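Local atomic coordinates of alpha-acetolactate decarboxylase (PDB entry 5XNE), a protein that catalyses, with a zinc ion bound, the decarboxylation of acetolactate to acetoin, which Bacillus subtilis can excrete, a step on the way to butane-2,3-diol. Residues 51-56 with 175-180; 33-38 with 171-176; 5-10 with 20-25; 98-101 with 105-108; 220-223 with 227-230. One frame throughout, in Å; residues are numbered along the deposited sequence.

Contact 1: 51-56 with 175-180. With ZN (zinc ion), chain D.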
# COMPACT_ATOMS: atom_id res chain seq x y z
N GLU B 51 21.11 -13.69 5.99
CA GLU B 51 22.11 -13.92 4.96
C GLU B 51 21.52 -13.67 3.57
O GLU B 51 20.65 -14.41 3.13
CB GLU B 51 22.67 -15.35 5.07
CG GLU B 51 23.33 -15.61 6.43
CD GLU B 51 23.90 -17.02 6.57
OE1 GLU B 51 23.62 -17.87 5.71
OE2 GLU B 51 24.62 -17.27 7.57
N PHE B 52 22.00 -12.61 2.91
CA PHE B 52 21.43 -12.16 1.64
C PHE B 52 22.41 -12.33 0.50
O PHE B 52 23.61 -12.09 0.66
CB PHE B 52 20.99 -10.70 1.75
CG PHE B 52 19.72 -10.52 2.52
CD1 PHE B 52 19.71 -10.56 3.92
CD2 PHE B 52 18.52 -10.34 1.85
CE1 PHE B 52 18.53 -10.42 4.64
CE2 PHE B 52 17.32 -10.19 2.57
CZ PHE B 52 17.34 -10.23 3.96
N TYR B 53 21.88 -12.70 -0.66
CA TYR B 53 22.68 -12.96 -1.86
C TYR B 53 22.16 -12.24 -3.09
O TYR B 53 20.95 -12.01 -3.21
CB TYR B 53 22.72 -14.46 -2.15
CG TYR B 53 23.48 -15.26 -1.12
CD1 TYR B 53 22.85 -15.72 0.03
CD2 TYR B 53 24.83 -15.55 -1.30
CE1 TYR B 53 23.55 -16.46 0.97
CE2 TYR B 53 25.54 -16.29 -0.36
CZ TYR B 53 24.89 -16.73 0.77
OH TYR B 53 25.59 -17.46 1.70
N ARG B 54 23.09 -11.92 -3.99
CA ARG B 54 22.79 -11.45 -5.35
C ARG B 54 22.96 -12.63 -6.32
O ARG B 54 24.07 -13.12 -6.52
CB ARG B 54 23.72 -10.30 -5.75
CG ARG B 54 23.42 -9.73 -7.14
CD ARG B 54 24.57 -8.87 -7.67
NE ARG B 54 24.96 -7.75 -6.81
CZ ARG B 54 24.65 -6.47 -7.06
NH1 ARG B 54 23.90 -6.15 -8.12
NH2 ARG B 54 25.06 -5.52 -6.23
N LEU B 55 21.86 -13.09 -6.90
CA LEU B 55 21.92 -14.19 -7.87
C LEU B 55 21.99 -13.65 -9.29
O LEU B 55 21.10 -12.92 -9.72
CB LEU B 55 20.68 -15.10 -7.74
CG LEU B 55 20.58 -16.18 -6.66
CD1 LEU B 55 21.43 -17.39 -7.02
CD2 LEU B 55 20.96 -15.65 -5.30
N ARG B 56 23.06 -13.98 -10.02
CA ARG B 56 23.21 -13.48 -11.38
C ARG B 56 23.06 -14.57 -12.44
O ARG B 56 23.17 -15.76 -12.16
CB ARG B 56 24.57 -12.80 -11.57
CG ARG B 56 24.72 -11.44 -10.91
CD ARG B 56 26.02 -10.79 -11.38
NE ARG B 56 26.15 -9.41 -10.96
CZ ARG B 56 27.00 -8.98 -10.02
NH1 ARG B 56 27.80 -9.84 -9.39
NH2 ARG B 56 27.05 -7.70 -9.71
N HIS B 175 11.42 -16.49 -4.55
CA HIS B 175 12.74 -16.69 -5.13
C HIS B 175 13.33 -18.00 -4.60
O HIS B 175 12.81 -18.56 -3.64
CB HIS B 175 13.66 -15.51 -4.80
CG HIS B 175 13.34 -14.25 -5.56
ND1 HIS B 175 14.16 -13.15 -5.55
CD2 HIS B 175 12.28 -13.93 -6.35
CE1 HIS B 175 13.63 -12.20 -6.30
NE2 HIS B 175 12.49 -12.64 -6.79
N PHE B 176 14.40 -18.48 -5.22
CA PHE B 176 15.03 -19.75 -4.86
C PHE B 176 16.55 -19.62 -4.83
O PHE B 176 17.13 -18.93 -5.67
CB PHE B 176 14.61 -20.83 -5.86
CG PHE B 176 15.40 -22.11 -5.74
CD1 PHE B 176 15.18 -22.99 -4.70
CD2 PHE B 176 16.37 -22.42 -6.69
CE1 PHE B 176 15.92 -24.18 -4.60
CE2 PHE B 176 17.11 -23.60 -6.59
CZ PHE B 176 16.88 -24.48 -5.55
N ILE B 177 17.18 -20.28 -3.86
CA ILE B 177 18.64 -20.45 -3.89
C ILE B 177 18.96 -21.89 -3.46
O ILE B 177 18.32 -22.45 -2.57
CB ILE B 177 19.35 -19.41 -2.99
CG1 ILE B 177 20.87 -19.44 -3.23
CG2 ILE B 177 19.00 -19.60 -1.53
CD1 ILE B 177 21.61 -18.22 -2.67
N ASP B 178 19.94 -22.49 -4.12
CA ASP B 178 20.28 -23.87 -3.78
C ASP B 178 21.14 -23.93 -2.52
O ASP B 178 21.66 -22.92 -2.04
CB ASP B 178 20.99 -24.56 -4.95
CG ASP B 178 22.42 -24.11 -5.12
OD1 ASP B 178 22.69 -22.89 -5.13
OD2 ASP B 178 23.30 -24.99 -5.23
N GLU B 179 21.28 -25.13 -1.95
CA GLU B 179 22.02 -25.25 -0.69
C GLU B 179 23.49 -24.88 -0.88
O GLU B 179 24.13 -24.39 0.05
CB GLU B 179 21.89 -26.67 -0.12
CG GLU B 179 22.39 -26.77 1.31
CD GLU B 179 21.29 -26.58 2.35
OE1 GLU B 179 20.13 -26.32 1.94
OE2 GLU B 179 21.57 -26.67 3.56
N GLY B 180 24.01 -25.09 -2.08
CA GLY B 180 25.38 -24.71 -2.39
C GLY B 180 25.60 -23.22 -2.57
O GLY B 180 26.73 -22.77 -2.77
ZN ZN D . 11.12 -11.51 -8.15
O HOH W 1 10.27 -9.84 -9.52
O HOH W 2 11.81 -9.54 -7.36
O HOH W 3 12.72 -10.88 -9.67
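Tyr53 is the first residue of strand 51-56 to meet strand 171-178, and it does so at the root of its side chain. The methyl CD1 of Ile177 sits 3.8 Å from Tyr53 CG and 4.2 Å from the ring centroid, off-centre and close to where the ring joins its CB, so this is a CH-pi contact with one end of the ring and not with the hydroxyl. Two residues on, Leu55 turns the same way and closes on the same methyl: its CD2 is 3.7 Å from Ile177 CD1. Ile177 thus works with a single atom against two residues. Its CG1 lies anti to the backbone N (chi1 -170°) and chi2 is also extended, which pushes CD1 straight out from the strand to that shared spot; both side-chain pairs cross at about a right angle. No hydrogen bond joins the segments, and the CA atoms of Leu55 and Ile177 stay 8.1 Å apart, as expected for packing between layers of strands and not for paired neighbours.

Two residues before Ile177, His175 carries its NE2 to the zinc ion, so the strand that packs here also bears a metal ligand further back. Strand 51-56 runs between 44-48 and 60-63, and both help to wrap Ile177, through Ile46, Phe48 and Ala61; on the other strand, Phe176 leans back on Val151 and Ile155 of strand 151-160.

Contact 2: 33-38 with 171-176. With ZN (zinc ion), chain D.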
# COMPACT_ATOMS: atom_id res chain seq x y z
N PHE B 33 15.03 -11.34 6.33
CA PHE B 33 14.38 -12.18 5.34
C PHE B 33 13.87 -11.26 4.23
O PHE B 33 13.32 -10.22 4.53
CB PHE B 33 13.23 -12.93 6.01
CG PHE B 33 12.43 -13.83 5.11
CD1 PHE B 33 11.46 -13.31 4.24
CD2 PHE B 33 12.57 -15.21 5.21
CE1 PHE B 33 10.70 -14.14 3.45
CE2 PHE B 33 11.80 -16.05 4.43
CZ PHE B 33 10.84 -15.52 3.56
N GLY B 34 14.08 -11.63 2.98
CA GLY B 34 13.47 -10.84 1.91
C GLY B 34 13.89 -11.22 0.50
O GLY B 34 14.72 -12.12 0.30
N ILE B 35 13.26 -10.55 -0.46
CA ILE B 35 13.52 -10.77 -1.89
C ILE B 35 13.46 -9.43 -2.62
O ILE B 35 13.01 -8.43 -2.07
CB ILE B 35 12.49 -11.74 -2.54
CG1 ILE B 35 11.07 -11.19 -2.42
CG2 ILE B 35 12.59 -13.14 -1.94
CD1 ILE B 35 10.04 -11.95 -3.26
N GLY B 36 13.94 -9.42 -3.85
CA GLY B 36 13.86 -8.19 -4.63
C GLY B 36 14.88 -8.23 -5.75
O GLY B 36 15.25 -9.30 -6.25
N THR B 37 15.30 -7.05 -6.16
CA THR B 37 16.33 -6.96 -7.19
C THR B 37 17.31 -5.87 -6.80
O THR B 37 17.28 -5.35 -5.69
CB THR B 37 15.70 -6.71 -8.59
OG1 THR B 37 16.71 -6.79 -9.60
CG2 THR B 37 15.00 -5.34 -8.66
N PHE B 38 18.22 -5.56 -7.71
CA PHE B 38 19.30 -4.61 -7.47
C PHE B 38 19.24 -3.49 -8.50
O PHE B 38 18.54 -3.62 -9.50
CB PHE B 38 20.66 -5.29 -7.55
CG PHE B 38 20.90 -6.31 -6.48
CD1 PHE B 38 20.32 -7.57 -6.56
CD2 PHE B 38 21.72 -6.02 -5.41
CE1 PHE B 38 20.54 -8.51 -5.57
CE2 PHE B 38 21.96 -6.97 -4.42
CZ PHE B 38 21.37 -8.20 -4.50
N GLY B 171 -0.48 -12.11 -4.60
CA GLY B 171 -0.32 -13.56 -4.58
C GLY B 171 1.08 -13.96 -4.14
O GLY B 171 1.71 -13.26 -3.35
N TYR B 172 1.55 -15.10 -4.63
CA TYR B 172 2.88 -15.59 -4.27
C TYR B 172 3.95 -14.93 -5.10
O TYR B 172 3.85 -14.84 -6.33
CB TYR B 172 2.98 -17.11 -4.46
CG TYR B 172 2.13 -17.92 -3.51
CD1 TYR B 172 2.60 -18.29 -2.26
CD2 TYR B 172 0.85 -18.33 -3.88
CE1 TYR B 172 1.82 -19.05 -1.40
CE2 TYR B 172 0.06 -19.08 -3.03
CZ TYR B 172 0.55 -19.44 -1.79
OH TYR B 172 -0.23 -20.19 -0.95
N HIS B 173 5.00 -14.47 -4.43
CA HIS B 173 6.19 -13.99 -5.10
C HIS B 173 7.37 -14.66 -4.42
O HIS B 173 7.66 -14.38 -3.26
CB HIS B 173 6.26 -12.46 -5.03
CG HIS B 173 7.45 -11.86 -5.73
ND1 HIS B 173 7.73 -10.52 -5.68
CD2 HIS B 173 8.41 -12.43 -6.48
CE1 HIS B 173 8.82 -10.28 -6.39
NE2 HIS B 173 9.26 -11.42 -6.87
N LEU B 174 8.03 -15.56 -5.13
CA LEU B 174 9.00 -16.46 -4.52
C LEU B 174 10.32 -16.47 -5.29
O LEU B 174 10.32 -16.46 -6.53
CB LEU B 174 8.45 -17.90 -4.46
CG LEU B 174 7.06 -18.06 -3.83
CD1 LEU B 174 6.55 -19.47 -4.10
CD2 LEU B 174 7.10 -17.77 -2.35
N HIS B 175 11.42 -16.49 -4.55
CA HIS B 175 12.74 -16.69 -5.13
C HIS B 175 13.33 -18.00 -4.60
O HIS B 175 12.81 -18.56 -3.64
CB HIS B 175 13.66 -15.51 -4.80
CG HIS B 175 13.34 -14.25 -5.56
ND1 HIS B 175 14.16 -13.15 -5.55
CD2 HIS B 175 12.28 -13.93 -6.35
CE1 HIS B 175 13.63 -12.20 -6.30
NE2 HIS B 175 12.49 -12.64 -6.79
N PHE B 176 14.40 -18.48 -5.22
CA PHE B 176 15.03 -19.75 -4.86
C PHE B 176 16.55 -19.62 -4.83
O PHE B 176 17.13 -18.93 -5.67
CB PHE B 176 14.61 -20.83 -5.86
CG PHE B 176 15.40 -22.11 -5.74
CD1 PHE B 176 15.18 -22.99 -4.70
CD2 PHE B 176 16.37 -22.42 -6.69
CE1 PHE B 176 15.92 -24.18 -4.60
CE2 PHE B 176 17.11 -23.60 -6.59
CZ PHE B 176 16.88 -24.48 -5.55
ZN ZN D . 11.12 -11.51 -8.15
O HOH W 1 10.27 -9.84 -9.52
O HOH W 2 11.81 -9.54 -7.36
O HOH W 3 12.72 -10.88 -9.67
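Ile35 reaches two zinc-binding histidines because CG1 takes the tight place between its backbone N and carbonyl carbon (chi1 60°) and the chain then runs on extended, which carries CD1 to His173 while CB and CG2 stay at His175. CD1 stands almost exactly above the centre of the His173 imidazole, 3.5 Å from its centroid, a CH-pi contact over the face. His175, with CG anti to its own carbonyl carbon (chi1 -72°), lays one face against Ile35 CB, 3.9 Å from the centroid and nearer the rim. In the plane of that same ring, the carbonyl O of Gly36 comes to 3.3 Å from His175 CE1. At Gly36 the backbone angles would jam any CB against the carbonyl O of Ile35. The two strands meet at right angles (91°), their axes 7.7 Å apart, and with this crossing the one isoleucine side chain backs both rings. Shortening Ile35 to alanine removes CD1, and the His173 ring would probably be freer to tilt about its bond to zinc, while His175 would keep its contact with CB.

Each imidazole gives its NE2 to the zinc ion, at 2.2 Å for His175, and His186 ND1 is the third protein ligand. The rotation of His175 is fixed from its far side too, where ND1 hydrogen-bonds to Leu45 O, a carbonyl that would probably make the ring a stronger donor to the metal. Three waters complete six ligands; as exchangeable ligands they are consistent with a place where the substrate could bind zinc.

Contact 3: 5-10 with 20-25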
# COMPACT_ATOMS: atom_id res chain seq x y z
N TYR B 5 8.56 -4.54 5.25
CA TYR B 5 9.20 -3.29 4.85
C TYR B 5 9.36 -3.33 3.34
O TYR B 5 10.12 -4.14 2.80
CB TYR B 5 10.56 -3.09 5.53
CG TYR B 5 11.14 -1.72 5.30
CD1 TYR B 5 10.68 -0.64 6.03
CD2 TYR B 5 12.16 -1.51 4.37
CE1 TYR B 5 11.19 0.63 5.86
CE2 TYR B 5 12.69 -0.22 4.19
CZ TYR B 5 12.19 0.83 4.93
OH TYR B 5 12.68 2.11 4.77
N GLN B 6 8.61 -2.47 2.66
CA GLN B 6 8.51 -2.48 1.20
C GLN B 6 9.26 -1.30 0.59
O GLN B 6 8.91 -0.14 0.83
CB GLN B 6 7.03 -2.46 0.79
CG GLN B 6 6.79 -2.42 -0.70
CD GLN B 6 7.43 -3.58 -1.41
OE1 GLN B 6 7.22 -4.73 -1.04
NE2 GLN B 6 8.21 -3.29 -2.45
N VAL B 7 10.30 -1.60 -0.19
CA VAL B 7 11.10 -0.57 -0.84
C VAL B 7 10.54 -0.33 -2.25
O VAL B 7 10.64 -1.18 -3.13
CB VAL B 7 12.58 -0.99 -0.90
CG1 VAL B 7 13.39 -0.02 -1.77
CG2 VAL B 7 13.17 -1.04 0.51
N SER B 8 9.91 0.84 -2.41
CA SER B 8 9.32 1.32 -3.67
C SER B 8 8.22 0.40 -4.22
O SER B 8 7.68 -0.45 -3.49
CB SER B 8 10.41 1.52 -4.74
OG SER B 8 9.94 2.35 -5.80
N THR B 9 7.85 0.60 -5.49
CA THR B 9 6.69 -0.09 -6.05
C THR B 9 7.01 -0.89 -7.30
O THR B 9 7.93 -0.56 -8.07
CB THR B 9 5.54 0.89 -6.43
OG1 THR B 9 5.88 1.59 -7.64
CG2 THR B 9 5.29 1.88 -5.30
N MET B 10 6.23 -1.94 -7.52
CA MET B 10 6.40 -2.75 -8.70
C MET B 10 6.08 -1.94 -9.95
O MET B 10 6.72 -2.11 -10.99
CB MET B 10 5.50 -4.00 -8.64
CG MET B 10 5.68 -4.94 -9.81
SD MET B 10 7.34 -5.66 -9.82
CE MET B 10 7.32 -6.54 -11.37
N GLY B 20 17.44 2.66 -7.68
CA GLY B 20 16.90 3.23 -6.46
C GLY B 20 17.98 3.79 -5.56
O GLY B 20 19.16 3.82 -5.93
N ASP B 21 17.59 4.24 -4.36
CA ASP B 21 18.57 4.74 -3.41
C ASP B 21 18.64 3.92 -2.13
O ASP B 21 19.37 4.28 -1.20
CB ASP B 21 18.29 6.22 -3.09
CG ASP B 21 16.95 6.43 -2.41
OD1 ASP B 21 16.12 5.50 -2.37
OD2 ASP B 21 16.71 7.56 -1.92
N PHE B 22 17.91 2.81 -2.06
CA PHE B 22 18.00 1.95 -0.89
C PHE B 22 19.33 1.20 -0.84
O PHE B 22 19.67 0.46 -1.76
CB PHE B 22 16.86 0.95 -0.82
CG PHE B 22 16.92 0.05 0.40
CD1 PHE B 22 16.43 0.49 1.62
CD2 PHE B 22 17.45 -1.22 0.31
CE1 PHE B 22 16.49 -0.34 2.74
CE2 PHE B 22 17.51 -2.05 1.43
CZ PHE B 22 17.04 -1.61 2.64
N GLU B 23 20.05 1.40 0.25
CA GLU B 23 21.37 0.80 0.41
C GLU B 23 21.29 -0.46 1.25
O GLU B 23 20.78 -0.42 2.38
CB GLU B 23 22.31 1.80 1.07
CG GLU B 23 23.76 1.36 1.09
CD GLU B 23 24.68 2.50 0.71
OE1 GLU B 23 24.18 3.61 0.44
OE2 GLU B 23 25.92 2.28 0.70
N LEU B 24 21.78 -1.57 0.71
CA LEU B 24 21.61 -2.87 1.37
C LEU B 24 22.40 -2.94 2.68
O LEU B 24 22.19 -3.85 3.49
CB LEU B 24 21.98 -4.03 0.42
CG LEU B 24 21.03 -4.20 -0.80
CD1 LEU B 24 21.02 -5.58 -1.51
CD2 LEU B 24 19.63 -3.88 -0.42
N SER B 25 23.26 -1.97 2.94
CA SER B 25 23.87 -1.89 4.27
C SER B 25 22.79 -1.74 5.35
O SER B 25 23.03 -2.05 6.52
CB SER B 25 24.85 -0.72 4.34
OG SER B 25 24.15 0.50 4.36
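Val7 and Phe22 bring their CA atoms to 7.3 Å, the closest pair of CA atoms across the segments, with strand 3-7 ending just there and the two-residue strand 22-23 facing it without a hydrogen bond between them. The side chains make the contact. Val7 straddles the base of Phe22: CG1 touches Phe22 CB at 3.7 Å, while CG2 lies over one face of the ring, 3.9 Å from its centroid and shifted toward the rim at CD1, a CH-pi contact. Phe22 has its CG anti to the backbone N (chi1 -179°), which throws the ring past Val7 toward Tyr5, and there Phe22 CE1 meets Tyr5 CE2 at 4.1 Å with the side chains passing at a slant. Tyr5 and Val7, two apart on the strand, therefore offer one apolar surface to Phe22.

Gln6 points elsewhere and ties down the end of the strand. Its NE2 donates to Ser8 O at 3.1 Å, approaching from above the carbonyl plane, and only weakly to Val7 O; OE1 is taken by Ser74 OG. Beyond this turn Thr9 caps the helix that begins at Met10.

Strand 3-7 lies between 73-76, which it meets antiparallel, and 195-208, which runs parallel to it. Cys73 touches both Val7 and Phe22, Tyr30 stacks on the ring of Tyr5, and strand 22-23 pairs with 69-70.

Contact 4: 98-101 with 105-108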
# COMPACT_ATOMS: atom_id res chain seq x y z
N GLU B 98 -3.01 -25.43 -1.51
CA GLU B 98 -3.07 -26.05 -0.19
C GLU B 98 -2.74 -25.03 0.91
O GLU B 98 -3.45 -24.92 1.91
CB GLU B 98 -2.13 -27.26 -0.10
CG GLU B 98 -1.88 -27.75 1.31
CD GLU B 98 -1.66 -29.26 1.39
OE1 GLU B 98 -2.15 -29.98 0.49
OE2 GLU B 98 -0.99 -29.72 2.34
N ILE B 99 -1.65 -24.28 0.71
CA ILE B 99 -1.25 -23.26 1.67
C ILE B 99 -2.31 -22.17 1.76
O ILE B 99 -2.69 -21.75 2.85
CB ILE B 99 0.10 -22.63 1.29
CG1 ILE B 99 1.21 -23.68 1.38
CG2 ILE B 99 0.41 -21.42 2.17
CD1 ILE B 99 1.34 -24.32 2.73
N ASN B 100 -2.80 -21.71 0.61
CA ASN B 100 -3.72 -20.58 0.59
C ASN B 100 -4.98 -20.86 1.40
O ASN B 100 -5.54 -19.97 2.04
CB ASN B 100 -4.03 -20.16 -0.86
CG ASN B 100 -5.02 -21.09 -1.59
OD1 ASN B 100 -5.81 -21.82 -0.98
ND2 ASN B 100 -4.95 -21.07 -2.92
N SER B 101 -5.40 -22.12 1.40
CA SER B 101 -6.60 -22.52 2.13
C SER B 101 -6.36 -22.55 3.64
O SER B 101 -7.31 -22.58 4.42
CB SER B 101 -7.10 -23.88 1.65
OG SER B 101 -7.57 -23.81 0.31
N SER B 105 -6.17 -15.64 6.80
CA SER B 105 -6.88 -14.66 5.97
C SER B 105 -6.11 -14.35 4.69
O SER B 105 -4.89 -14.23 4.71
CB SER B 105 -7.10 -13.36 6.75
OG SER B 105 -7.62 -12.34 5.91
N ARG B 106 -6.84 -14.20 3.59
CA ARG B 106 -6.24 -13.75 2.34
C ARG B 106 -6.04 -12.23 2.31
O ARG B 106 -5.61 -11.68 1.30
CB ARG B 106 -7.12 -14.18 1.18
CG ARG B 106 -7.07 -15.66 0.88
CD ARG B 106 -6.82 -15.74 -0.60
NE ARG B 106 -6.31 -17.01 -1.11
CZ ARG B 106 -6.15 -17.22 -2.41
NH1 ARG B 106 -6.45 -16.25 -3.27
NH2 ARG B 106 -5.69 -18.37 -2.86
N ASN B 107 -6.34 -11.56 3.41
CA ASN B 107 -6.25 -10.11 3.47
C ASN B 107 -5.04 -9.62 4.27
O ASN B 107 -4.92 -8.42 4.53
CB ASN B 107 -7.53 -9.54 4.06
CG ASN B 107 -8.76 -9.99 3.30
OD1 ASN B 107 -8.72 -10.15 2.08
ND2 ASN B 107 -9.86 -10.21 4.02
N LEU B 108 -4.18 -10.55 4.66
CA LEU B 108 -2.98 -10.22 5.43
C LEU B 108 -1.73 -10.49 4.61
O LEU B 108 -1.80 -11.10 3.55
CB LEU B 108 -2.92 -11.03 6.73
CG LEU B 108 -4.13 -10.89 7.64
CD1 LEU B 108 -3.92 -11.79 8.87
CD2 LEU B 108 -4.35 -9.45 8.03
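Arg106 brings one end of its guanidinium, NH2, up to the side chain of Asn100, 3.2 Å from CB and 3.1 Å from CG. Asn100 CG lies in the guanidinium plane, at its edge, so the arginine comes in end-on and does not stack; the amide and guanidinium planes are turned 67° from each other. The amide itself is probably modelled the wrong way round: ND2 stands 2.8 Å from Arg106 NH2, nitrogen against nitrogen, and with the group turned over this may be a hydrogen bond. Arg106 gets there by a bend at chi2 (-130°), after which the chain runs out nearly straight to the helix end. With an alanine at Asn100, Arg106 NH2 would lose the amide at its edge, and the guanidinium would probably swing more freely over the surface.

Asn100 lies in the last turn of helix 92-100, and Arg106 is the second residue of a type I beta turn, Ser105 to Leu108, in the loop leading to strand 109-115. The turn is also an ST turn, since Ser105 OG accepts from Asn107 N at 2.9 Å with an angle of 155°.

Further out, Asn100 packs on Tyr172 of strand 171-178. The turn is held by the dimer partner: Ser105 OG bonds to Phe216 O of the second subunit, and Asn107 ND2 to Phe215 O and Ala218 O of that same chain. Within its own chain, Asn107 O is gripped by Tyr163 OH and Ser105 O by Tyr110 OH.

Contact 5: 220-223 with 227-230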
# COMPACT_ATOMS: atom_id res chain seq x y z
N LEU B 220 3.55 6.40 -13.39
CA LEU B 220 3.04 5.24 -12.68
C LEU B 220 1.54 5.09 -12.89
O LEU B 220 0.84 4.49 -12.07
CB LEU B 220 3.35 5.35 -11.19
CG LEU B 220 4.83 5.51 -10.85
CD1 LEU B 220 5.07 5.44 -9.35
CD2 LEU B 220 5.64 4.45 -11.57
N ASP B 221 1.05 5.67 -13.98
CA ASP B 221 -0.38 5.59 -14.25
C ASP B 221 -0.63 4.75 -15.50
O ASP B 221 -1.16 5.23 -16.51
CB ASP B 221 -0.98 6.99 -14.37
CG ASP B 221 -0.96 7.74 -13.04
OD1 ASP B 221 -1.52 7.20 -12.04
OD2 ASP B 221 -0.39 8.85 -12.97
N ASN B 222 -0.23 3.49 -15.40
CA ASN B 222 -0.50 2.47 -16.41
C ASN B 222 -1.74 1.67 -16.03
O ASN B 222 -1.68 0.81 -15.15
CB ASN B 222 0.72 1.55 -16.55
CG ASN B 222 0.48 0.35 -17.48
OD1 ASN B 222 -0.55 0.23 -18.14
ND2 ASN B 222 1.46 -0.54 -17.51
N PRO B 223 -2.86 1.92 -16.71
CA PRO B 223 -4.12 1.22 -16.44
C PRO B 223 -3.97 -0.30 -16.60
O PRO B 223 -4.81 -1.05 -16.11
CB PRO B 223 -5.08 1.79 -17.49
CG PRO B 223 -4.18 2.18 -18.60
CD PRO B 223 -2.96 2.74 -17.93
N LYS B 227 -1.89 -6.77 -15.68
CA LYS B 227 -1.48 -7.75 -16.68
C LYS B 227 0.03 -7.66 -16.94
O LYS B 227 0.67 -8.67 -17.26
CB LYS B 227 -2.24 -7.56 -18.00
CG LYS B 227 -1.51 -6.70 -19.03
CD LYS B 227 -2.40 -6.34 -20.22
CE LYS B 227 -3.60 -5.52 -19.79
NZ LYS B 227 -4.44 -4.98 -20.90
N ASP B 228 0.60 -6.47 -16.81
CA ASP B 228 2.01 -6.31 -17.09
C ASP B 228 2.82 -7.02 -16.00
O ASP B 228 3.85 -7.62 -16.28
CB ASP B 228 2.39 -4.83 -17.19
CG ASP B 228 1.92 -4.20 -18.50
OD1 ASP B 228 1.44 -4.94 -19.39
OD2 ASP B 228 2.06 -2.97 -18.66
N ILE B 229 2.31 -6.98 -14.77
CA ILE B 229 2.94 -7.72 -13.68
C ILE B 229 2.82 -9.23 -13.93
O ILE B 229 3.78 -9.97 -13.73
CB ILE B 229 2.32 -7.34 -12.31
CG1 ILE B 229 2.78 -5.93 -11.92
CG2 ILE B 229 2.72 -8.34 -11.22
CD1 ILE B 229 2.15 -5.40 -10.64
N GLU B 230 1.65 -9.68 -14.38
CA GLU B 230 1.49 -11.09 -14.76
C GLU B 230 2.54 -11.52 -15.77
O GLU B 230 3.14 -12.59 -15.65
CB GLU B 230 0.10 -11.34 -15.35
CG GLU B 230 -1.02 -11.42 -14.34
CD GLU B 230 -2.22 -12.16 -14.91
OE1 GLU B 230 -2.09 -12.75 -16.00
OE2 GLU B 230 -3.30 -12.13 -14.27
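Asn222 reaches over to Asp228 from the loop that leads into helix 225-232, and the same residue forms an Asx turn at the mouth of that helix, its OD1 accepting from the backbone N of Asp224 with Pro223 between. This is a local contact on the protein surface, a loop folded back on the helix that follows it.

One hydrogen bond carries it across. Asn222 ND2 donates to Asp228 OD2 at 2.8 Å, with an N-H...O angle of 149°. Together the two bonds use both ends of the Asn222 amide, OD1 on the turn and ND2 on the helix, which fixes its rotation. Asn222 CG stands anti to the backbone N (chi1 174°), stretching the amide toward the helix, and the nearest CA atoms, those of Asn222 and Asp228, are still 9.2 Å apart.

Charge enters next to it: Lys227 NZ makes a salt bridge with Asp224 OD1, just ahead of the helix.

Apolar packing is the part of Ile229, which rests on Met10 and Leu14 of helix 10-14. Other van der Waals contacts join Asp228 to Leu14, and Leu220 to Ser12 and to Asn107 of the second subunit.

The amide and carboxylate planes are 52° apart: Asp228 OD2 lies in the amide plane of Asn222, whereas ND2 meets that oxygen on its anti side, out of the carboxylate plane.

Along the chain contact 3 closes first; contacts 1 and 2 both end on strand 171-178, and the short contact 4 falls within the span that each encloses; contact 5 comes last. Contacts 1 and 2 share His175 and Phe176, with centres about 11 Å apart, and set strands 51-56 and 33-37 against the strand that carries two of the zinc ligands. Phe38 joins contact 2 to contact 3 by touching Leu24, and Tyr172 joins it to contact 4 through Ile99. Met10 of contact 3 packs on Ile229 of contact 5. Contact 2, its centre about 1 Å from the chain's centre, supplies two of the three zinc-binding histidines, while contacts 4 and 5, with centres about 24 Å apart, lie outside where both reach the second subunit.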